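Local coordinates for protein tannase (Fusobacterium nucleatum subsp. nucleatum ATCC 25586, PDB 6YQ4) that hydrolyses gallotannins, plant tannins built of galloyl esters, and binds a magnesium ion, at residues 41-46 / 127-132; 80-85 / 168-173; 134-139 / 182-187. All blocks are in the same frame, centred on the assembly; numbering follows the deposited sequence.

Contact 1: 41-46 / 127-132; sequences PIDKDY and NYIGKA
Asp43, which packs against Ile129, holds its own loop in shape with its carboxylate. Its OD1 accepts the backbone N-H of Asp45, with Asp45 N 3.0 Å from Asp43 OD1. The N-H meets OD1 nearly along the C-O axis of Asp43, but the bond is bent at the hydrogen, at 141°. This is an Asx turn. Beside it, the side-chain oxygen OE1 of Gln47 accepts hydrogen bonds from the backbone N of both Ile42 and Asp43.

Both segments are loop, and they meet at the surface of an alpha/beta-hydrolase fold. Segment 41-46 lies in the loop between strands 26-36 and 48-54; segment 127-132 lies between strand 110-114 and helix 134-148.

The contact itself is apolar. Ile129 reaches across with its CD1 methyl. CG1 of Ile129 sits between the backbone N and the carbonyl carbon (chi1 60°), and the chain then runs out extended to CD1. CD1 of Ile129 lies 4.0 Å from CG1 of Ile42 and also 4.0 Å from CB of Asp43. The same methyl comes 4.1 Å from OD2 of Asp43, and the two side chains cross at about a right angle. The other branch of Ile129, CG2, stands 4.1 Å from CG1 of Ile42. Asp43 also touches Leu121. On the far side of the second loop, Lys131 NZ forms a salt bridge with Asp375 and a hydrogen bond with Asn367 O.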
loop_
_atom_site.group_PDB
_atom_site.type_symbol
_atom_site.label_atom_id
_atom_site.label_comp_id
_atom_site.label_asym_id
_atom_site.label_seq_id
_atom_site.Cartn_x
_atom_site.Cartn_y
_atom_site.Cartn_z
ATOM N N PRO A 41 18.904 8.252 15.002
ATOM C CA PRO A 41 17.436 8.212 14.967
ATOM C C PRO A 41 16.813 9.480 15.529
ATOM O O PRO A 41 17.348 10.113 16.441
ATOM C CB PRO A 41 17.094 6.994 15.835
ATOM C CG PRO A 41 18.284 6.835 16.749
ATOM C CD PRO A 41 19.474 7.272 15.947
ATOM N N ILE A 42 15.659 9.844 14.973
ATOM C CA ILE A 42 14.924 11.005 15.463
ATOM C C ILE A 42 13.805 10.535 16.393
ATOM O O ILE A 42 13.454 11.241 17.350
ATOM C CB ILE A 42 14.401 11.881 14.300
ATOM C CG1 ILE A 42 13.523 13.028 14.815
ATOM C CG2 ILE A 42 13.655 11.055 13.267
ATOM C CD1 ILE A 42 14.209 13.947 15.833
ATOM N N ASP A 43 13.263 9.332 16.159
ATOM C CA ASP A 43 12.313 8.709 17.089
ATOM C C ASP A 43 12.614 7.220 17.204
ATOM O O ASP A 43 12.302 6.455 16.292
ATOM C CB ASP A 43 10.860 8.917 16.656
ATOM C CG ASP A 43 9.863 8.645 17.799
ATOM O OD1 ASP A 43 10.072 7.662 18.545
ATOM O OD2 ASP A 43 8.872 9.407 17.956
ATOM N N LYS A 44 13.157 6.796 18.342
ATOM C CA LYS A 44 13.585 5.410 18.474
ATOM C C LYS A 44 12.438 4.443 18.699
ATOM O O LYS A 44 12.639 3.234 18.542
ATOM C CB LYS A 44 14.575 5.256 19.624
ATOM C CG LYS A 44 15.918 5.862 19.350
ATOM C CD LYS A 44 16.876 5.525 20.450
ATOM C CE LYS A 44 16.484 6.199 21.745
ATOM N NZ LYS A 44 16.675 5.307 22.933
ATOM N N ASP A 45 11.259 4.925 19.112
ATOM C CA ASP A 45 10.135 4.009 19.295
ATOM C C ASP A 45 9.650 3.455 17.966
ATOM O O ASP A 45 9.093 2.354 17.920
ATOM C CB ASP A 45 8.979 4.712 19.995
ATOM C CG ASP A 45 9.370 5.284 21.327
ATOM O OD1 ASP A 45 8.905 6.400 21.625
ATOM O OD2 ASP A 45 10.135 4.621 22.067
ATOM N N TYR A 46 9.845 4.209 16.888
ATOM C CA TYR A 46 9.336 3.854 15.573
ATOM C C TYR A 46 10.421 3.418 14.609
ATOM O O TYR A 46 10.242 2.419 13.917
ATOM C CB TYR A 46 8.523 5.025 14.998
ATOM C CG TYR A 46 7.173 5.024 15.666
ATOM C CD1 TYR A 46 6.223 4.085 15.290
ATOM C CD2 TYR A 46 6.880 5.873 16.745
ATOM C CE1 TYR A 46 5.011 4.006 15.916
ATOM C CE2 TYR A 46 5.643 5.811 17.388
ATOM C CZ TYR A 46 4.717 4.861 16.967
ATOM O OH TYR A 46 3.470 4.733 17.534
ATOM N N ASN A 127 7.494 20.009 16.784
ATOM C CA ASN A 127 7.640 19.944 15.332
ATOM C C ASN A 127 7.321 18.551 14.804
ATOM O O ASN A 127 7.696 17.536 15.401
ATOM C CB ASN A 127 9.056 20.318 14.921
ATOM C CG ASN A 127 9.422 21.709 15.331
ATOM O OD1 ASN A 127 8.813 22.680 14.882
ATOM N ND2 ASN A 127 10.418 21.823 16.201
ATOM N N TYR A 128 6.658 18.517 13.654
ATOM C CA TYR A 128 6.297 17.264 13.001
ATOM C C TYR A 128 7.511 16.603 12.362
ATOM O O TYR A 128 8.256 17.238 11.605
ATOM C CB TYR A 128 5.219 17.526 11.960
ATOM C CG TYR A 128 3.933 18.049 12.556
ATOM C CD1 TYR A 128 3.214 17.285 13.476
ATOM C CD2 TYR A 128 3.450 19.317 12.227
ATOM C CE1 TYR A 128 2.029 17.764 14.050
ATOM C CE2 TYR A 128 2.266 19.807 12.775
ATOM C CZ TYR A 128 1.563 19.023 13.693
ATOM O OH TYR A 128 0.388 19.464 14.233
ATOM N N ILE A 129 7.689 15.315 12.653
ATOM C CA ILE A 129 8.841 14.536 12.220
ATOM C C ILE A 129 8.449 13.317 11.402
ATOM O O ILE A 129 9.319 12.505 11.061
ATOM C CB ILE A 129 9.696 14.105 13.428
ATOM C CG1 ILE A 129 8.848 13.248 14.366
ATOM C CG2 ILE A 129 10.242 15.317 14.145
ATOM C CD1 ILE A 129 9.624 12.574 15.451
ATOM N N GLY A 130 7.169 13.156 11.080
ATOM C CA GLY A 130 6.736 11.979 10.353
ATOM C C GLY A 130 5.824 12.296 9.188
ATOM O O GLY A 130 5.061 11.440 8.725
ATOM N N LYS A 131 5.875 13.540 8.726
ATOM C CA LYS A 131 5.236 13.882 7.477
ATOM C C LYS A 131 6.077 13.358 6.321
ATOM O O LYS A 131 7.257 13.025 6.475
ATOM C CB LYS A 131 5.052 15.392 7.345
ATOM C CG LYS A 131 4.430 16.065 8.552
ATOM C CD LYS A 131 3.042 15.525 8.806
ATOM C CE LYS A 131 2.184 16.583 9.458
ATOM N NZ LYS A 131 0.769 16.165 9.514
ATOM N N ALA A 132 5.448 13.299 5.155
ATOM C CA ALA A 132 6.101 12.785 3.958
ATOM C C ALA A 132 7.441 13.486 3.744
ATOM O O ALA A 132 7.530 14.708 3.887
ATOM C CB ALA A 132 5.188 12.998 2.750
#

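Contact 2: 80-85 / 168-173; sequences GGYMPG and GGALSA
The ring of Tyr82 meets helix 167-177 through its edge and its hydroxyl end. Leu171 CD2 approaches the edge near the ring plane, 4.4 Å from Tyr82 CE1. Ala170 CB comes obliquely at the phenol end, 4.2 Å from Tyr82 CZ and 3.2 Å from Tyr82 OH. The second distance is tight for a methyl against an oxygen. Outside the two segments, Glu365 and Leu368 of helix 364-368 also touch this side chain.

Tyr82 is set in place by a type I' beta turn from Gly80 to Met83, closed by the hydrogen bond from Met83 N to Gly80 O, 3.0 Å. The turn gives Gly81 and Tyr82 positive phi (67°), easy for the glycine but less usual for the tyrosine. The Tyr82 ring lies anti to its carbonyl carbon (chi1 -73°), and this carries the hydroxyl over to Ala170.

The helix is the one that follows the probable nucleophile elbow of the alpha/beta-hydrolase fold. Gly168 is the last glycine of that GxSxG pattern. The loop holding Tyr82 follows strand 73-76, and in this fold the corresponding loop often helps form the oxyanion hole. Tyr82 lies near the putative Ser-His-Asp triad without touching it. A glycerol, probably from the crystallisation liquor, sits about 4 Å from the Tyr82 side chain; such molecules often mark pockets. The buried phenol OH donates a hydrogen bond to Ile209 O.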
loop_
_atom_site.group_PDB
_atom_site.type_symbol
_atom_site.label_atom_id
_atom_site.label_comp_id
_atom_site.label_asym_id
_atom_site.label_seq_id
_atom_site.Cartn_x
_atom_site.Cartn_y
_atom_site.Cartn_z
ATOM N N GLY A 80 -0.720 1.974 8.528
ATOM C CA GLY A 80 -2.033 2.245 7.976
ATOM C C GLY A 80 -2.338 3.718 8.148
ATOM O O GLY A 80 -1.888 4.362 9.101
ATOM N N GLY A 81 -3.089 4.259 7.200
ATOM C CA GLY A 81 -3.461 5.652 7.266
ATOM C C GLY A 81 -2.317 6.628 7.107
ATOM O O GLY A 81 -2.535 7.841 7.218
ATOM N N TYR A 82 -1.118 6.143 6.820
ATOM C CA TYR A 82 0.105 6.931 6.800
ATOM C C TYR A 82 0.470 7.404 8.191
ATOM O O TYR A 82 1.190 8.399 8.348
ATOM C CB TYR A 82 0.014 8.110 5.815
ATOM C CG TYR A 82 0.097 7.643 4.387
ATOM C CD1 TYR A 82 1.312 7.232 3.831
ATOM C CD2 TYR A 82 -1.045 7.564 3.599
ATOM C CE1 TYR A 82 1.383 6.766 2.526
ATOM C CE2 TYR A 82 -0.980 7.094 2.290
ATOM C CZ TYR A 82 0.233 6.716 1.748
ATOM O OH TYR A 82 0.279 6.274 0.432
ATOM N N MET A 83 -0.015 6.694 9.186
ATOM C CA MET A 83 0.229 6.874 10.606
ATOM C C MET A 83 1.456 6.077 11.018
ATOM O O MET A 83 1.834 5.110 10.348
ATOM C CB MET A 83 -0.995 6.418 11.395
ATOM C CG MET A 83 -2.185 7.319 11.210
ATOM S SD MET A 83 -1.992 8.829 12.190
ATOM C CE MET A 83 -2.119 8.185 13.843
ATOM N N PRO A 84 2.103 6.453 12.120
ATOM C CA PRO A 84 3.263 5.683 12.598
ATOM C C PRO A 84 2.927 4.209 12.795
ATOM O O PRO A 84 1.893 3.854 13.366
ATOM C CB PRO A 84 3.593 6.347 13.944
ATOM C CG PRO A 84 2.976 7.694 13.873
ATOM C CD PRO A 84 1.739 7.537 13.047
ATOM N N GLY A 85 3.834 3.347 12.363
ATOM C CA GLY A 85 3.589 1.928 12.527
ATOM C C GLY A 85 4.705 1.190 13.222
ATOM O O GLY A 85 5.857 1.235 12.781
ATOM N N GLY A 168 0.269 1.104 3.858
ATOM C CA GLY A 168 1.459 0.274 3.884
ATOM C C GLY A 168 1.689 -0.525 2.618
ATOM O O GLY A 168 2.827 -0.930 2.355
ATOM N N GLY A 169 0.631 -0.778 1.842
ATOM C CA GLY A 169 0.823 -1.316 0.504
ATOM C C GLY A 169 1.424 -0.288 -0.432
ATOM O O GLY A 169 2.283 -0.610 -1.257
ATOM N N ALA A 170 0.991 0.969 -0.310
ATOM C CA ALA A 170 1.633 2.046 -1.053
ATOM C C ALA A 170 3.139 2.090 -0.787
ATOM O O ALA A 170 3.937 2.229 -1.717
ATOM C CB ALA A 170 0.977 3.374 -0.687
ATOM N N LEU A 171 3.548 1.968 0.477
ATOM C CA LEU A 171 4.968 2.059 0.794
ATOM C C LEU A 171 5.727 0.836 0.287
ATOM O O LEU A 171 6.848 0.949 -0.238
ATOM C CB LEU A 171 5.137 2.221 2.300
ATOM C CG LEU A 171 4.640 3.528 2.929
ATOM C CD1 LEU A 171 4.887 3.481 4.425
ATOM C CD2 LEU A 171 5.318 4.764 2.296
ATOM N N SER A 172 5.134 -0.345 0.434
ATOM C CA SER A 172 5.740 -1.539 -0.151
ATOM C C SER A 172 5.926 -1.377 -1.667
ATOM O O SER A 172 7.025 -1.590 -2.199
ATOM C CB SER A 172 4.880 -2.750 0.204
ATOM O OG SER A 172 5.118 -3.809 -0.669
ATOM N N ALA A 173 4.894 -0.902 -2.364
ATOM C CA ALA A 173 5.011 -0.650 -3.805
ATOM C C ALA A 173 6.057 0.418 -4.112
ATOM O O ALA A 173 6.872 0.256 -5.032
ATOM C CB ALA A 173 3.655 -0.239 -4.376
#

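Contact 3: 134-139 / 182-187; sequences AAIVDL and QDYLPY
Val137 and Ile136, on helix 134-148 of the alpha/beta-hydrolase fold, press their methyls against Tyr184 and Tyr187. Tyr184 lies in a 3-10 turn, residues 182-184, and Tyr187 in the helix that follows. The two backbones come nearest at Val137 and Tyr184, whose CA atoms are 6.6 Å apart.

The main bump is the CG2 branch of Val137, which fits the hollow between Tyr187 CB and the edge of the Tyr184 ring. CG1 is anti to the backbone N (chi1 166°), which leaves CG2 beside the N and facing the tyrosines. CG2 of Val137 lies 3.7 Å from Tyr187 CB and 4.4 Å from Tyr184 CD1. CG1 of Val137 adds a second touch on Tyr187 CB, at 4.1 Å. The side chains of Val137 and Tyr187 cross at about a right angle, and the Tyr187 ring goes on toward Ile417 and Met420 of helix 415-420.

Ile136 makes the second bump. Its CG2 branch comes obliquely to the Tyr184 ring, 3.7 Å from Tyr184 CE1. Leu174 touches both Ile136 and Tyr184, and Lys140 makes a cation-pi contact with the Tyr184 ring. The hydroxyl of Tyr184 donates a hydrogen bond to Met420 O.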
loop_
_atom_site.group_PDB
_atom_site.type_symbol
_atom_site.label_atom_id
_atom_site.label_comp_id
_atom_site.label_asym_id
_atom_site.label_seq_id
_atom_site.Cartn_x
_atom_site.Cartn_y
_atom_site.Cartn_z
ATOM N N ALA A 134 8.965 10.720 5.387
ATOM C CA ALA A 134 9.607 9.980 6.476
ATOM C C ALA A 134 9.388 8.467 6.378
ATOM O O ALA A 134 10.327 7.686 6.562
ATOM C CB ALA A 134 9.105 10.492 7.836
ATOM N N ALA A 135 8.149 8.025 6.158
ATOM C CA ALA A 135 7.900 6.586 6.262
ATOM C C ALA A 135 8.621 5.811 5.166
ATOM O O ALA A 135 9.114 4.704 5.418
ATOM C CB ALA A 135 6.401 6.273 6.229
ATOM N N ILE A 136 8.699 6.365 3.948
ATOM C CA ILE A 136 9.407 5.652 2.888
ATOM C C ILE A 136 10.905 5.700 3.164
ATOM O O ILE A 136 11.626 4.737 2.885
ATOM C CB ILE A 136 9.030 6.175 1.475
ATOM C CG1 ILE A 136 9.737 5.342 0.402
ATOM C CG2 ILE A 136 9.360 7.649 1.256
ATOM C CD1 ILE A 136 9.358 3.884 0.475
ATOM N N VAL A 137 11.379 6.770 3.802
ATOM C CA VAL A 137 12.789 6.854 4.158
ATOM C C VAL A 137 13.137 5.819 5.220
ATOM O O VAL A 137 14.196 5.181 5.162
ATOM C CB VAL A 137 13.129 8.280 4.613
ATOM C CG1 VAL A 137 14.497 8.306 5.328
ATOM C CG2 VAL A 137 13.097 9.226 3.419
ATOM N N ASP A 138 12.234 5.593 6.178
ATOM C CA ASP A 138 12.516 4.617 7.227
ATOM C C ASP A 138 12.612 3.208 6.649
ATOM O O ASP A 138 13.546 2.462 6.971
ATOM C CB ASP A 138 11.448 4.693 8.331
ATOM C CG ASP A 138 11.557 5.979 9.194
ATOM O OD1 ASP A 138 10.565 6.361 9.855
ATOM O OD2 ASP A 138 12.630 6.616 9.224
ATOM N N LEU A 139 11.679 2.842 5.757
ATOM C CA LEU A 139 11.703 1.521 5.135
ATOM C C LEU A 139 12.966 1.319 4.302
ATOM O O LEU A 139 13.568 0.238 4.333
ATOM C CB LEU A 139 10.455 1.321 4.260
ATOM C CG LEU A 139 9.106 1.243 4.977
ATOM C CD1 LEU A 139 8.055 0.558 4.125
ATOM C CD2 LEU A 139 9.240 0.543 6.332
ATOM N N GLN A 182 17.984 8.858 -6.114
ATOM C CA GLN A 182 18.787 9.838 -5.395
ATOM C C GLN A 182 17.944 10.793 -4.563
ATOM O O GLN A 182 18.461 11.387 -3.613
ATOM C CB GLN A 182 19.636 10.624 -6.388
ATOM C CG GLN A 182 20.484 9.753 -7.287
ATOM C CD GLN A 182 21.951 9.797 -6.924
ATOM O OE1 GLN A 182 22.446 8.942 -6.188
ATOM N NE2 GLN A 182 22.661 10.802 -7.437
ATOM N N ASP A 183 16.662 10.951 -4.902
ATOM C CA ASP A 183 15.774 11.860 -4.176
ATOM C C ASP A 183 15.755 11.606 -2.674
ATOM O O ASP A 183 15.560 12.540 -1.884
ATOM C CB ASP A 183 14.354 11.714 -4.707
ATOM C CG ASP A 183 14.263 11.946 -6.192
ATOM O OD1 ASP A 183 15.326 12.112 -6.836
ATOM O OD2 ASP A 183 13.121 11.965 -6.704
ATOM N N TYR A 184 15.916 10.348 -2.264
ATOM C CA TYR A 184 15.787 9.959 -0.877
ATOM C C TYR A 184 17.087 10.086 -0.087
ATOM O O TYR A 184 17.041 10.124 1.152
ATOM C CB TYR A 184 15.268 8.527 -0.816
ATOM C CG TYR A 184 13.979 8.336 -1.569
ATOM C CD1 TYR A 184 12.762 8.548 -0.952
ATOM C CD2 TYR A 184 13.974 7.932 -2.899
ATOM C CE1 TYR A 184 11.573 8.376 -1.638
ATOM C CE2 TYR A 184 12.796 7.758 -3.590
ATOM C CZ TYR A 184 11.602 7.970 -2.959
ATOM O OH TYR A 184 10.421 7.794 -3.653
ATOM N N LEU A 185 18.232 10.172 -0.771
ATOM C CA LEU A 185 19.523 10.161 -0.084
ATOM C C LEU A 185 19.703 11.308 0.905
ATOM O O LEU A 185 20.165 11.042 2.028
ATOM C CB LEU A 185 20.662 10.146 -1.111
ATOM C CG LEU A 185 20.572 9.216 -2.315
ATOM C CD1 LEU A 185 21.905 9.245 -3.050
ATOM C CD2 LEU A 185 20.217 7.793 -1.894
ATOM N N PRO A 186 19.386 12.576 0.585
ATOM C CA PRO A 186 19.559 13.632 1.611
ATOM C C PRO A 186 18.787 13.358 2.895
ATOM O O PRO A 186 19.222 13.777 3.976
ATOM C CB PRO A 186 19.061 14.908 0.911
ATOM C CG PRO A 186 19.246 14.635 -0.559
ATOM C CD PRO A 186 18.944 13.142 -0.707
ATOM N N TYR A 187 17.663 12.644 2.821
ATOM C CA TYR A 187 16.990 12.271 4.057
ATOM C C TYR A 187 17.669 11.084 4.730
ATOM O O TYR A 187 17.671 10.995 5.965
ATOM C CB TYR A 187 15.522 11.950 3.794
ATOM C CG TYR A 187 14.699 13.097 3.251
ATOM C CD1 TYR A 187 14.595 13.314 1.876
ATOM C CD2 TYR A 187 13.983 13.944 4.114
ATOM C CE1 TYR A 187 13.819 14.339 1.370
ATOM C CE2 TYR A 187 13.200 14.980 3.616
ATOM C CZ TYR A 187 13.130 15.169 2.236
ATOM O OH TYR A 187 12.376 16.187 1.706
#

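The three contacts are neighbours, with centres 12 to 15 Å apart. Contacts 1 and 2 meet where Tyr46 CE1 lies 3.4 Å from Pro84 CB. Contact 1 leads along the chain into contact 3, and Ile129 O is 3.8 Å from Ala134 CB. Contacts 2 and 3 share a helix-helix interface: Leu171 CD1 packs 3.7 Å from Ala135 CB, and Leu171 CB is 3.8 Å from Leu139 CD1. Contact 2 lies nearest the middle of the chain, its centre about 6 Å from the chain's centre, beside the putative catalytic triad. Contacts 1 and 3 are farther out, at about 20 and 17 Å. All three lie away from the magnesium site.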